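Local coordinates for URE2 protein (Saccharomyces cerevisiae, PDB 1K0D) that represses nitrogen-utilization genes by holding GATA activators in the cytoplasm and, through its glutathione transferase-like region, binds glutathione and reduces peroxide with it, at residues F49-F52 and N53-E56; N96-Y99 and K100-N104; N119-L122 and F123-T126; A136-R140 and Y141-Q145; A150-R153 and Y154-V158. One frame throughout, in Å; residues are numbered along the deposited sequence.

Contact 1 (F49-F52 and N53-E56); sequences FLDF and NLGE. With GSH (glutathione), chain F.
Asp51 and Glu56 fold back on the loop by different torsions: Asp51 sets CG anti to its backbone N (chi1 -178°), which lifts its carboxylate to the amide of Leu54, while Glu56 keeps CG beside its own N and then extends, which carries its carboxylate back to the amide of Asp51. Leu54 N donates to Asp51 OD1 at 2.7 Å, arriving from above the carboxylate plane, and the leucine methyl packs on the same acid, with Leu54 CD1 3.3 Å from Asp51 CG. Asp51 N points at Glu56 OE1 along a nearly straight line (172°); the modelled length is very short, so its exact value is doubtful. The main chain completes the exchange, since Glu56 N reaches Asp51 O at 3.3 Å and the two residues are tied by one backbone and one side-chain acceptor. Between them Gly55, at positive phi, donates its N-H to Phe52 O, the N to O distance being 2.7 Å. Glu56 OE1 is also salt-bridged to Arg7, which would be expected to stabilise its negative charge.

The Phe52 side chain leaves the turn and meets the ligand. Its CE2 lies 3.5 Å from CA3 in the glycine part of glutathione, an oblique approach, and the ring meets that of the glutathione-binding His57 nearly in parallel. The loop follows edge strand 45-49 and precedes helix 60-65; Leu50 hydrogen-bonds through its backbone to Ser24 of the adjoining strand 20-24, and its side chain packs on Ile8 of helix 7-11.

Contact 2 (N96-Y99 and K100-N104); sequences NKYY and KETGN
Four backbone bonds from residue i+4 to residue i run along the helix to its end at Thr102, the last being donated by Gly103 N to Tyr99 O at 2.7 Å, where Gly103 takes positive phi and leaves helical geometry. Among the side chains, Thr102 makes several of the contacts. With OG1 between its backbone N and carbonyl carbon (chi1 72°), the hydroxyl turns back along the helix and donates to Tyr98 O at 3.0 Å. Thr102 N reaches that same oxygen at 2.9 Å from the other face of the carbonyl plane, so two donors grip Tyr98 O. The threonine methyl meanwhile sits over one face of the Tyr98 ring, Thr102 CG2 lying 4.0 Å from the centroid and 17° off the normal, a CH-pi contact. Asn104 O lies in the plane of that ring at its edge, 3.1 Å from Tyr98 CD2. Farther out, a water joins Tyr98 OH to Asn104 ND2, 2.9 Å from each. The aliphatic carbons of Lys97 lie along the Glu101 carboxylate, while Lys97 NZ is salt-bridged to Asp76. Thr102 OG1 also accepts from Asn104 N at 3.1 Å; this ST turn, which spans the glycine exit, marks the C-terminal end of helix 87-102 in the thioredoxin-like domain of the glutathione transferase fold.

Contact 3 (N119-L122 and F123-T126); sequences NAWL and FFQT
The side chains of Trp121 and Phe124 lie side by side and point the same way, yet their rings meet obliquely: the Phe124 ring and the six-membered ring of Trp121 are inclined at 69°, with centroids 5.9 Å apart, and Trp121 CE3 comes within 3.8 Å of Phe124 CD2. Trp85 of the second subunit meets both rings edge-to-face. Phe123 offers its edge to the backbone, where Asn119 O lies near the ring plane, 3.4 Å from Phe123 CD1, while the ring stacks on Phe123 of the second subunit. Phe124 swings to Trp121 because its CG is anti to the backbone N (chi1 177°).

The backbone is alpha-helical throughout. Phe123 N to Asn119 O is 2.8 Å, and Thr126 N to Leu122 O is 3.0 Å. Leu122 and Thr126 also touch by methyls, Leu122 CD1 to Thr126 CG2 at 4.2 Å, while Leu122 packs on Leu91 and Leu92 of helix 87-102. Trp121 and Phe124 reach helix 148-176. Every residue is buried: this is the middle of the long helix that opens the C-terminal domain of glutathione transferases, at the core of the homodimer interface.

Contact 4 (A136-R140 and Y141-Q145); sequences ALHFR and YFHSQ
His138, Phe139 and His143 form a compact aromatic cluster, whereas Arg140, Tyr141 and Phe142 lie on the exposed side of the same helix end. In the packed part Phe139 points its edge at the His143 imidazole, centroids 4.8 Å apart and planes at 50°, with Phe139 CE2 above the middle of that ring. His138 meets His143 rim to rim, neither ring over the other, at a centroid separation of 5.1 Å. His143 reaches both rings because its CG is anti to the backbone N (chi1 -159°). Its rotation is then fixed by a bond from His143 ND1 to Gln145 O, 3.1 Å long, which uses a carbonyl lone pair and lies close to the imidazole plane; ND1 therefore carries a proton.

On the outer side the contacts are CH-pi and apolar packing. Arg140 CG rests 3.5 Å from the Tyr141 centroid as a CH-pi contact, and the guanidinium lies almost parallel to that ring, 13° apart. Leu137 CD2 touches Tyr141 CE1 at 4.1 Å, while the tyrosine hydroxyl is hydrogen-bonded to Arg228 O. A water donates to Phe139 O at 3.0 Å, within the stretch 138-140 where the helix widens into a pi-type turn, and weakly accepts from His143 N. Backbone bonds from Tyr141 N to Leu137 O and from Phe142 N to His138 O continue the helical bonding toward Phe142. Phe139 packs against Ala150 and Val151 of helix 148-176, and His138 and His143 lie against Arg153 and Ser149 of the second subunit.

Contact 5 (A150-R153 and Y154-V158); sequences AVER and YTDEV
Of the hydrogen bonds, a short side-chain one joins Thr155 to Val151: Thr155 OG1, held beside its own backbone N (chi1 -54°), donates to Val151 O at 2.7 Å from above the carbonyl plane, and Thr155 N donates to that oxygen at 2.9 Å. A polar hydroxyl is thus absorbed by the helix itself. Plain i+4 backbone bonds continue on both sides, such as Asp156 N to Glu152 O at 3.0 Å.

Ring contacts centre on Tyr154. Arg153, extended from CG to NE, lays CD over one face, 4.2 Å from the ring centroid, in a CH-pi contact; its guanidinium stands at 80° to the ring and turns its edge to the hydroxyl, Arg153 NE giving Tyr154 OH a weak bond of 3.4 Å. That hydroxyl is also hydrogen-bonded to Gln135 of the second subunit.

Among charged groups, Glu152 and Asp156 lie near each other with like charges expected, 4.6 Å from Glu152 OE2 to Asp156 OD1, and Glu157 is salt-bridged to Arg160. Tyr154 packs on helix 112-142 while Glu152 and Asp156 are exposed, the pattern of an amphipathic helix in the all-helical glutathione transferase C-terminal domain.

Contact 3 alone is wholly buried; contacts 1, 2 and 4 lie at the surface and contact 5 is intermediate. Contacts 3 and 4 share helix 112-142, at its middle and its end, and contact 5 lies on the next helix, touching contact 4 where Phe139 CG comes 3.5 Å from Ala150 CB. Contacts 2 to 5 all reach the second subunit, whereas contact 1 does not and instead borders glutathione. Chemistry follows place: large rings fill contact 3, an aromatic cluster closes contact 4, polar bonds shape a loop in contact 1 and a helix C-terminus in contact 2, and contact 5 mixes ring packing with exposed acids. Contacts 1 and 2 belong to the N-terminal domain, about 34 Å apart between centres.

Contact 1 (F49-F52 and N53-E56)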
# COMPACT_ATOMS: atom_id res chain seq x y z
N PHE B 49 -2.55 22.07 6.92
CA PHE B 49 -3.84 21.42 6.82
C PHE B 49 -4.59 21.96 5.62
O PHE B 49 -5.02 23.12 5.61
CB PHE B 49 -4.66 21.62 8.10
CG PHE B 49 -4.03 21.02 9.32
CD1 PHE B 49 -3.18 21.77 10.13
CD2 PHE B 49 -4.26 19.68 9.65
CE1 PHE B 49 -2.56 21.20 11.24
CE2 PHE B 49 -3.64 19.10 10.76
CZ PHE B 49 -2.79 19.87 11.56
N LEU B 50 -4.73 21.12 4.59
CA LEU B 50 -5.44 21.51 3.38
C LEU B 50 -6.94 21.60 3.66
O LEU B 50 -7.53 20.69 4.23
CB LEU B 50 -5.20 20.49 2.26
CG LEU B 50 -3.79 20.42 1.66
CD1 LEU B 50 -3.73 19.34 0.60
CD2 LEU B 50 -3.43 21.78 1.05
N ASP B 51 -7.53 22.71 3.25
CA ASP B 51 -8.96 22.94 3.41
C ASP B 51 -9.64 22.41 2.15
O ASP B 51 -9.78 23.14 1.16
CB ASP B 51 -9.23 24.44 3.56
CG ASP B 51 -10.69 24.75 3.77
OD1 ASP B 51 -11.53 24.26 2.99
OD2 ASP B 51 -11.00 25.49 4.73
N PHE B 52 -10.05 21.14 2.18
CA PHE B 52 -10.69 20.53 1.03
C PHE B 52 -11.97 21.26 0.61
O PHE B 52 -12.31 21.30 -0.57
CB PHE B 52 -10.98 19.05 1.30
CG PHE B 52 -9.76 18.17 1.22
CD1 PHE B 52 -8.74 18.28 2.16
CD2 PHE B 52 -9.60 17.27 0.16
CE1 PHE B 52 -7.58 17.50 2.05
CE2 PHE B 52 -8.44 16.50 0.05
CZ PHE B 52 -7.43 16.62 0.99
N ASN B 53 -12.66 21.86 1.57
CA ASN B 53 -13.88 22.61 1.27
C ASN B 53 -13.56 23.67 0.22
O ASN B 53 -14.28 23.80 -0.77
CB ASN B 53 -14.42 23.29 2.53
CG ASN B 53 -15.58 24.23 2.23
OD1 ASN B 53 -16.61 23.81 1.70
ND2 ASN B 53 -15.41 25.50 2.56
N LEU B 54 -12.49 24.43 0.45
CA LEU B 54 -12.07 25.47 -0.47
C LEU B 54 -11.37 24.84 -1.68
O LEU B 54 -10.96 25.55 -2.60
CB LEU B 54 -11.10 26.43 0.22
CG LEU B 54 -11.67 27.52 1.13
CD1 LEU B 54 -12.63 26.92 2.14
CD2 LEU B 54 -10.52 28.23 1.84
N GLY B 55 -11.25 23.52 -1.66
CA GLY B 55 -10.61 22.82 -2.75
C GLY B 55 -9.14 23.15 -2.93
O GLY B 55 -8.67 23.29 -4.06
N GLU B 56 -8.40 23.28 -1.83
CA GLU B 56 -6.98 23.60 -1.90
C GLU B 56 -6.20 22.42 -2.49
O GLU B 56 -5.10 22.59 -3.03
CB GLU B 56 -6.42 23.92 -0.51
CG GLU B 56 -7.05 25.12 0.17
CD GLU B 56 -6.35 25.47 1.47
OE1 GLU B 56 -6.18 24.56 2.31
OE2 GLU B 56 -5.96 26.64 1.64
N1 GSH F . -3.82 5.11 0.46
CA1 GSH F . -3.61 6.51 0.85
C1 GSH F . -2.47 6.71 1.89
O11 GSH F . -2.23 5.79 2.69
O12 GSH F . -1.82 7.85 1.85
CB1 GSH F . -4.95 7.10 1.38
CG1 GSH F . -5.12 8.60 1.01
CD1 GSH F . -6.48 9.13 1.56
OE1 GSH F . -7.55 8.54 1.29
N2 GSH F . -6.40 10.24 2.31
CA2 GSH F . -7.61 10.87 2.89
C2 GSH F . -8.02 12.09 2.04
O2 GSH F . -7.19 12.75 1.39
CB2 GSH F . -7.32 11.35 4.33
SG2 GSH F . -7.13 9.98 5.53
N3 GSH F . -9.35 12.42 2.04
CA3 GSH F . -9.92 13.56 1.28
C3 GSH F . -10.69 13.06 0.05
O31 GSH F . -11.22 13.93 -0.66
O32 GSH F . -10.75 11.82 -0.18

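Contact 2 (N96-Y99 and K100-N104)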
# COMPACT_ATOMS: atom_id res chain seq x y z
N ASN B 96 14.15 4.56 5.69
CA ASN B 96 15.31 4.31 4.83
C ASN B 96 16.32 5.44 5.00
O ASN B 96 17.51 5.19 5.14
CB ASN B 96 14.88 4.21 3.36
CG ASN B 96 14.57 2.78 2.94
OD1 ASN B 96 15.48 1.98 2.72
ND2 ASN B 96 13.29 2.46 2.85
N LYS B 97 15.81 6.67 5.00
CA LYS B 97 16.66 7.84 5.15
C LYS B 97 17.33 7.89 6.51
O LYS B 97 18.54 8.13 6.61
CB LYS B 97 15.84 9.12 4.95
CG LYS B 97 16.70 10.37 4.86
CD LYS B 97 15.89 11.58 4.44
CE LYS B 97 16.81 12.77 4.19
NZ LYS B 97 16.07 13.94 3.65
N TYR B 98 16.55 7.67 7.57
CA TYR B 98 17.09 7.68 8.93
C TYR B 98 18.23 6.67 9.05
O TYR B 98 19.28 6.96 9.62
CB TYR B 98 16.01 7.33 9.95
CG TYR B 98 16.50 7.44 11.38
CD1 TYR B 98 16.44 8.66 12.06
CD2 TYR B 98 17.11 6.36 12.02
CE1 TYR B 98 16.98 8.81 13.32
CE2 TYR B 98 17.66 6.50 13.30
CZ TYR B 98 17.59 7.73 13.94
OH TYR B 98 18.15 7.92 15.18
N TYR B 99 17.99 5.48 8.52
CA TYR B 99 18.97 4.42 8.58
C TYR B 99 20.26 4.72 7.82
O TYR B 99 21.35 4.47 8.33
CB TYR B 99 18.38 3.12 8.04
CG TYR B 99 19.39 2.01 7.93
CD1 TYR B 99 20.12 1.58 9.04
CD2 TYR B 99 19.61 1.37 6.71
CE1 TYR B 99 21.05 0.55 8.94
CE2 TYR B 99 20.54 0.34 6.59
CZ TYR B 99 21.25 -0.06 7.71
OH TYR B 99 22.15 -1.10 7.61
N LYS B 100 20.16 5.26 6.61
CA LYS B 100 21.38 5.53 5.88
C LYS B 100 22.14 6.71 6.47
O LYS B 100 23.35 6.80 6.34
CB LYS B 100 21.10 5.77 4.39
CG LYS B 100 20.60 7.15 4.03
CD LYS B 100 20.80 7.41 2.55
CE LYS B 100 22.27 7.30 2.16
NZ LYS B 100 22.49 7.44 0.69
N GLU B 101 21.43 7.60 7.15
CA GLU B 101 22.08 8.75 7.76
C GLU B 101 22.73 8.44 9.11
O GLU B 101 23.82 8.95 9.40
CB GLU B 101 21.09 9.90 7.94
CG GLU B 101 20.53 10.44 6.63
CD GLU B 101 19.72 11.71 6.81
OE1 GLU B 101 18.78 11.72 7.64
OE2 GLU B 101 20.02 12.70 6.11
N THR B 102 22.09 7.60 9.92
CA THR B 102 22.64 7.28 11.24
C THR B 102 23.25 5.89 11.41
O THR B 102 23.98 5.65 12.37
CB THR B 102 21.55 7.42 12.34
OG1 THR B 102 20.62 6.34 12.23
CG2 THR B 102 20.80 8.75 12.19
N GLY B 103 22.94 4.97 10.50
CA GLY B 103 23.46 3.62 10.61
C GLY B 103 22.62 2.80 11.58
O GLY B 103 22.88 1.62 11.82
N ASN B 104 21.60 3.44 12.15
CA ASN B 104 20.71 2.78 13.11
C ASN B 104 19.31 2.67 12.49
O ASN B 104 18.66 3.68 12.21
CB ASN B 104 20.67 3.61 14.40
CG ASN B 104 19.86 2.95 15.50
OD1 ASN B 104 19.60 1.74 15.46
ND2 ASN B 104 19.47 3.73 16.49
O HOH W 1 20.37 6.52 16.37

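Contact 3 (N119-L122 and F123-T126)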
# COMPACT_ATOMS: atom_id res chain seq x y z
N ASN B 119 7.20 -4.92 5.81
CA ASN B 119 6.46 -4.50 4.61
C ASN B 119 5.11 -5.22 4.49
O ASN B 119 4.12 -4.60 4.13
CB ASN B 119 7.29 -4.77 3.36
CG ASN B 119 8.42 -3.78 3.19
OD1 ASN B 119 9.33 -4.00 2.40
ND2 ASN B 119 8.35 -2.68 3.93
N ALA B 120 5.09 -6.51 4.78
CA ALA B 120 3.85 -7.27 4.69
C ALA B 120 2.76 -6.63 5.56
O ALA B 120 1.64 -6.43 5.11
CB ALA B 120 4.09 -8.72 5.12
N TRP B 121 3.11 -6.31 6.80
CA TRP B 121 2.15 -5.68 7.71
C TRP B 121 1.80 -4.27 7.24
O TRP B 121 0.65 -3.85 7.34
CB TRP B 121 2.70 -5.62 9.13
CG TRP B 121 2.74 -6.95 9.78
CD1 TRP B 121 3.84 -7.71 10.03
CD2 TRP B 121 1.61 -7.72 10.23
NE1 TRP B 121 3.47 -8.91 10.60
CE2 TRP B 121 2.11 -8.94 10.74
CE3 TRP B 121 0.23 -7.49 10.25
CZ2 TRP B 121 1.28 -9.94 11.26
CZ3 TRP B 121 -0.60 -8.48 10.77
CH2 TRP B 121 -0.07 -9.69 11.27
N LEU B 122 2.79 -3.56 6.72
CA LEU B 122 2.56 -2.20 6.26
C LEU B 122 1.60 -2.19 5.06
O LEU B 122 0.67 -1.39 5.02
CB LEU B 122 3.88 -1.54 5.88
CG LEU B 122 3.79 -0.10 5.36
CD1 LEU B 122 3.12 0.82 6.41
CD2 LEU B 122 5.18 0.39 5.03
N PHE B 123 1.82 -3.09 4.10
CA PHE B 123 0.93 -3.17 2.95
C PHE B 123 -0.44 -3.68 3.39
O PHE B 123 -1.47 -3.24 2.88
CB PHE B 123 1.53 -4.07 1.86
CG PHE B 123 2.39 -3.33 0.86
CD1 PHE B 123 3.77 -3.32 0.98
CD2 PHE B 123 1.80 -2.62 -0.19
CE1 PHE B 123 4.57 -2.61 0.07
CE2 PHE B 123 2.58 -1.91 -1.11
CZ PHE B 123 3.98 -1.91 -0.97
N PHE B 124 -0.46 -4.60 4.36
CA PHE B 124 -1.73 -5.13 4.88
C PHE B 124 -2.54 -3.97 5.50
O PHE B 124 -3.74 -3.82 5.25
CB PHE B 124 -1.45 -6.20 5.94
CG PHE B 124 -2.68 -6.75 6.60
CD1 PHE B 124 -3.74 -7.25 5.85
CD2 PHE B 124 -2.77 -6.82 7.99
CE1 PHE B 124 -4.86 -7.82 6.46
CE2 PHE B 124 -3.88 -7.39 8.62
CZ PHE B 124 -4.93 -7.89 7.85
N GLN B 125 -1.87 -3.12 6.27
CA GLN B 125 -2.53 -1.98 6.90
C GLN B 125 -3.06 -0.96 5.90
O GLN B 125 -4.24 -0.59 5.95
CB GLN B 125 -1.56 -1.28 7.87
CG GLN B 125 -2.22 -0.22 8.76
CD GLN B 125 -2.46 1.11 8.05
OE1 GLN B 125 -3.53 1.70 8.17
NE2 GLN B 125 -1.45 1.58 7.33
N THR B 126 -2.21 -0.50 4.98
CA THR B 126 -2.60 0.50 3.99
C THR B 126 -3.61 0.01 2.95
O THR B 126 -4.45 0.79 2.47
CB THR B 126 -1.38 1.04 3.23
OG1 THR B 126 -0.78 -0.02 2.47
CG2 THR B 126 -0.34 1.60 4.19

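Contact 4 (A136-R140 and Y141-Q145)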
# COMPACT_ATOMS: atom_id res chain seq x y z
N ALA B 136 -16.52 1.33 5.46
CA ALA B 136 -17.53 1.14 6.50
C ALA B 136 -18.03 2.50 6.97
O ALA B 136 -19.23 2.71 7.13
CB ALA B 136 -16.96 0.35 7.69
N LEU B 137 -17.10 3.42 7.19
CA LEU B 137 -17.48 4.76 7.62
C LEU B 137 -18.36 5.41 6.56
O LEU B 137 -19.35 6.06 6.88
CB LEU B 137 -16.24 5.62 7.87
CG LEU B 137 -15.41 5.31 9.13
CD1 LEU B 137 -14.09 6.06 9.07
CD2 LEU B 137 -16.20 5.69 10.37
N HIS B 138 -17.99 5.23 5.29
CA HIS B 138 -18.76 5.82 4.20
C HIS B 138 -20.23 5.37 4.16
O HIS B 138 -21.13 6.20 4.16
CB HIS B 138 -18.13 5.52 2.84
CG HIS B 138 -18.91 6.07 1.69
ND1 HIS B 138 -18.93 7.41 1.38
CD2 HIS B 138 -19.78 5.48 0.84
CE1 HIS B 138 -19.77 7.62 0.39
NE2 HIS B 138 -20.30 6.47 0.04
N PHE B 139 -20.46 4.06 4.13
CA PHE B 139 -21.83 3.56 4.06
C PHE B 139 -22.62 3.76 5.35
O PHE B 139 -23.84 3.85 5.33
CB PHE B 139 -21.85 2.09 3.65
CG PHE B 139 -21.49 1.87 2.21
CD1 PHE B 139 -20.23 1.40 1.85
CD2 PHE B 139 -22.40 2.20 1.20
CE1 PHE B 139 -19.88 1.26 0.50
CE2 PHE B 139 -22.06 2.06 -0.14
CZ PHE B 139 -20.79 1.59 -0.49
N ARG B 140 -21.91 3.83 6.47
CA ARG B 140 -22.58 4.03 7.74
C ARG B 140 -23.01 5.49 7.88
O ARG B 140 -24.09 5.77 8.41
CB ARG B 140 -21.65 3.65 8.89
CG ARG B 140 -22.19 3.99 10.28
CD ARG B 140 -23.21 2.96 10.76
NE ARG B 140 -23.91 3.40 11.97
CZ ARG B 140 -24.85 4.34 12.00
NH1 ARG B 140 -25.43 4.67 13.15
NH2 ARG B 140 -25.22 4.95 10.88
N TYR B 141 -22.20 6.42 7.38
CA TYR B 141 -22.51 7.84 7.54
C TYR B 141 -22.66 8.77 6.34
O TYR B 141 -23.40 9.75 6.42
CB TYR B 141 -21.47 8.49 8.45
CG TYR B 141 -21.32 7.86 9.81
CD1 TYR B 141 -20.24 7.02 10.10
CD2 TYR B 141 -22.24 8.12 10.83
CE1 TYR B 141 -20.07 6.46 11.36
CE2 TYR B 141 -22.09 7.56 12.09
CZ TYR B 141 -21.00 6.73 12.35
OH TYR B 141 -20.87 6.15 13.59
N PHE B 142 -21.96 8.50 5.24
CA PHE B 142 -21.99 9.45 4.13
C PHE B 142 -22.56 9.06 2.77
O PHE B 142 -22.51 9.86 1.84
CB PHE B 142 -20.58 10.00 3.92
CG PHE B 142 -19.88 10.39 5.19
CD1 PHE B 142 -18.94 9.54 5.78
CD2 PHE B 142 -20.17 11.60 5.82
CE1 PHE B 142 -18.29 9.89 6.97
CE2 PHE B 142 -19.53 11.97 7.02
CZ PHE B 142 -18.59 11.11 7.59
N HIS B 143 -23.10 7.85 2.63
CA HIS B 143 -23.61 7.47 1.33
C HIS B 143 -24.94 8.15 1.00
O HIS B 143 -25.70 8.54 1.90
CB HIS B 143 -23.75 5.95 1.24
CG HIS B 143 -23.79 5.43 -0.16
ND1 HIS B 143 -24.85 4.70 -0.65
CD2 HIS B 143 -22.92 5.56 -1.18
CE1 HIS B 143 -24.62 4.40 -1.92
NE2 HIS B 143 -23.46 4.91 -2.26
N SER B 144 -25.23 8.28 -0.29
CA SER B 144 -26.45 8.93 -0.77
C SER B 144 -27.71 8.24 -0.26
O SER B 144 -28.79 8.82 -0.30
CB SER B 144 -26.46 8.98 -2.30
OG SER B 144 -26.52 7.68 -2.86
N GLN B 145 -27.58 7.00 0.20
CA GLN B 145 -28.71 6.27 0.73
C GLN B 145 -28.20 5.19 1.68
O GLN B 145 -27.05 4.77 1.59
CB GLN B 145 -29.53 5.64 -0.41
CG GLN B 145 -28.87 4.47 -1.13
CD GLN B 145 -29.62 4.08 -2.41
OE1 GLN B 145 -30.85 4.01 -2.43
NE2 GLN B 145 -28.88 3.81 -3.47
O HOH W 2 -25.22 6.50 4.76

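Contact 5 (A150-R153 and Y154-V158)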
# COMPACT_ATOMS: atom_id res chain seq x y z
N ALA B 150 -24.27 -3.13 2.86
CA ALA B 150 -22.95 -2.57 2.61
C ALA B 150 -22.23 -2.33 3.94
O ALA B 150 -21.05 -2.64 4.09
CB ALA B 150 -23.08 -1.26 1.84
N VAL B 151 -22.96 -1.78 4.92
CA VAL B 151 -22.39 -1.51 6.23
C VAL B 151 -21.86 -2.80 6.85
O VAL B 151 -20.72 -2.85 7.30
CB VAL B 151 -23.44 -0.90 7.20
CG1 VAL B 151 -22.85 -0.78 8.62
CG2 VAL B 151 -23.87 0.46 6.70
N GLU B 152 -22.69 -3.84 6.84
CA GLU B 152 -22.31 -5.13 7.41
C GLU B 152 -21.11 -5.76 6.68
O GLU B 152 -20.24 -6.37 7.31
CB GLU B 152 -23.50 -6.08 7.36
CG GLU B 152 -23.24 -7.45 7.96
CD GLU B 152 -24.49 -8.32 8.00
OE1 GLU B 152 -25.13 -8.52 6.94
OE2 GLU B 152 -24.83 -8.82 9.10
N ARG B 153 -21.06 -5.62 5.36
CA ARG B 153 -19.95 -6.18 4.59
C ARG B 153 -18.61 -5.62 5.07
O ARG B 153 -17.69 -6.37 5.39
CB ARG B 153 -20.13 -5.88 3.10
CG ARG B 153 -18.93 -6.19 2.22
CD ARG B 153 -19.19 -5.77 0.79
NE ARG B 153 -17.98 -5.80 -0.02
CZ ARG B 153 -17.36 -6.91 -0.41
NH1 ARG B 153 -17.83 -8.09 -0.06
NH2 ARG B 153 -16.26 -6.82 -1.15
N TYR B 154 -18.51 -4.30 5.13
CA TYR B 154 -17.27 -3.66 5.53
C TYR B 154 -16.95 -3.71 7.02
O TYR B 154 -15.79 -3.79 7.41
CB TYR B 154 -17.25 -2.24 5.00
CG TYR B 154 -17.24 -2.23 3.50
CD1 TYR B 154 -18.35 -1.83 2.77
CD2 TYR B 154 -16.13 -2.72 2.80
CE1 TYR B 154 -18.37 -1.92 1.38
CE2 TYR B 154 -16.13 -2.82 1.41
CZ TYR B 154 -17.26 -2.41 0.71
OH TYR B 154 -17.26 -2.51 -0.65
N THR B 155 -17.98 -3.65 7.86
CA THR B 155 -17.75 -3.71 9.30
C THR B 155 -17.21 -5.10 9.65
O THR B 155 -16.32 -5.24 10.48
CB THR B 155 -19.03 -3.44 10.08
OG1 THR B 155 -19.59 -2.19 9.64
CG2 THR B 155 -18.72 -3.34 11.57
N ASP B 156 -17.76 -6.12 9.00
CA ASP B 156 -17.32 -7.49 9.23
C ASP B 156 -15.86 -7.64 8.80
O ASP B 156 -15.07 -8.29 9.48
CB ASP B 156 -18.15 -8.48 8.42
CG ASP B 156 -19.52 -8.71 9.02
OD1 ASP B 156 -20.31 -9.45 8.40
OD2 ASP B 156 -19.81 -8.14 10.09
N GLU B 157 -15.51 -7.05 7.66
CA GLU B 157 -14.14 -7.15 7.16
C GLU B 157 -13.15 -6.50 8.12
O GLU B 157 -12.06 -7.03 8.35
CB GLU B 157 -14.03 -6.52 5.77
CG GLU B 157 -12.62 -6.58 5.16
CD GLU B 157 -12.08 -8.00 4.99
OE1 GLU B 157 -10.89 -8.14 4.65
OE2 GLU B 157 -12.84 -8.97 5.20
N VAL B 158 -13.53 -5.35 8.69
CA VAL B 158 -12.65 -4.67 9.63
C VAL B 158 -12.42 -5.53 10.88
O VAL B 158 -11.30 -5.60 11.38
CB VAL B 158 -13.22 -3.29 10.03
CG1 VAL B 158 -12.32 -2.63 11.08
CG2 VAL B 158 -13.30 -2.41 8.80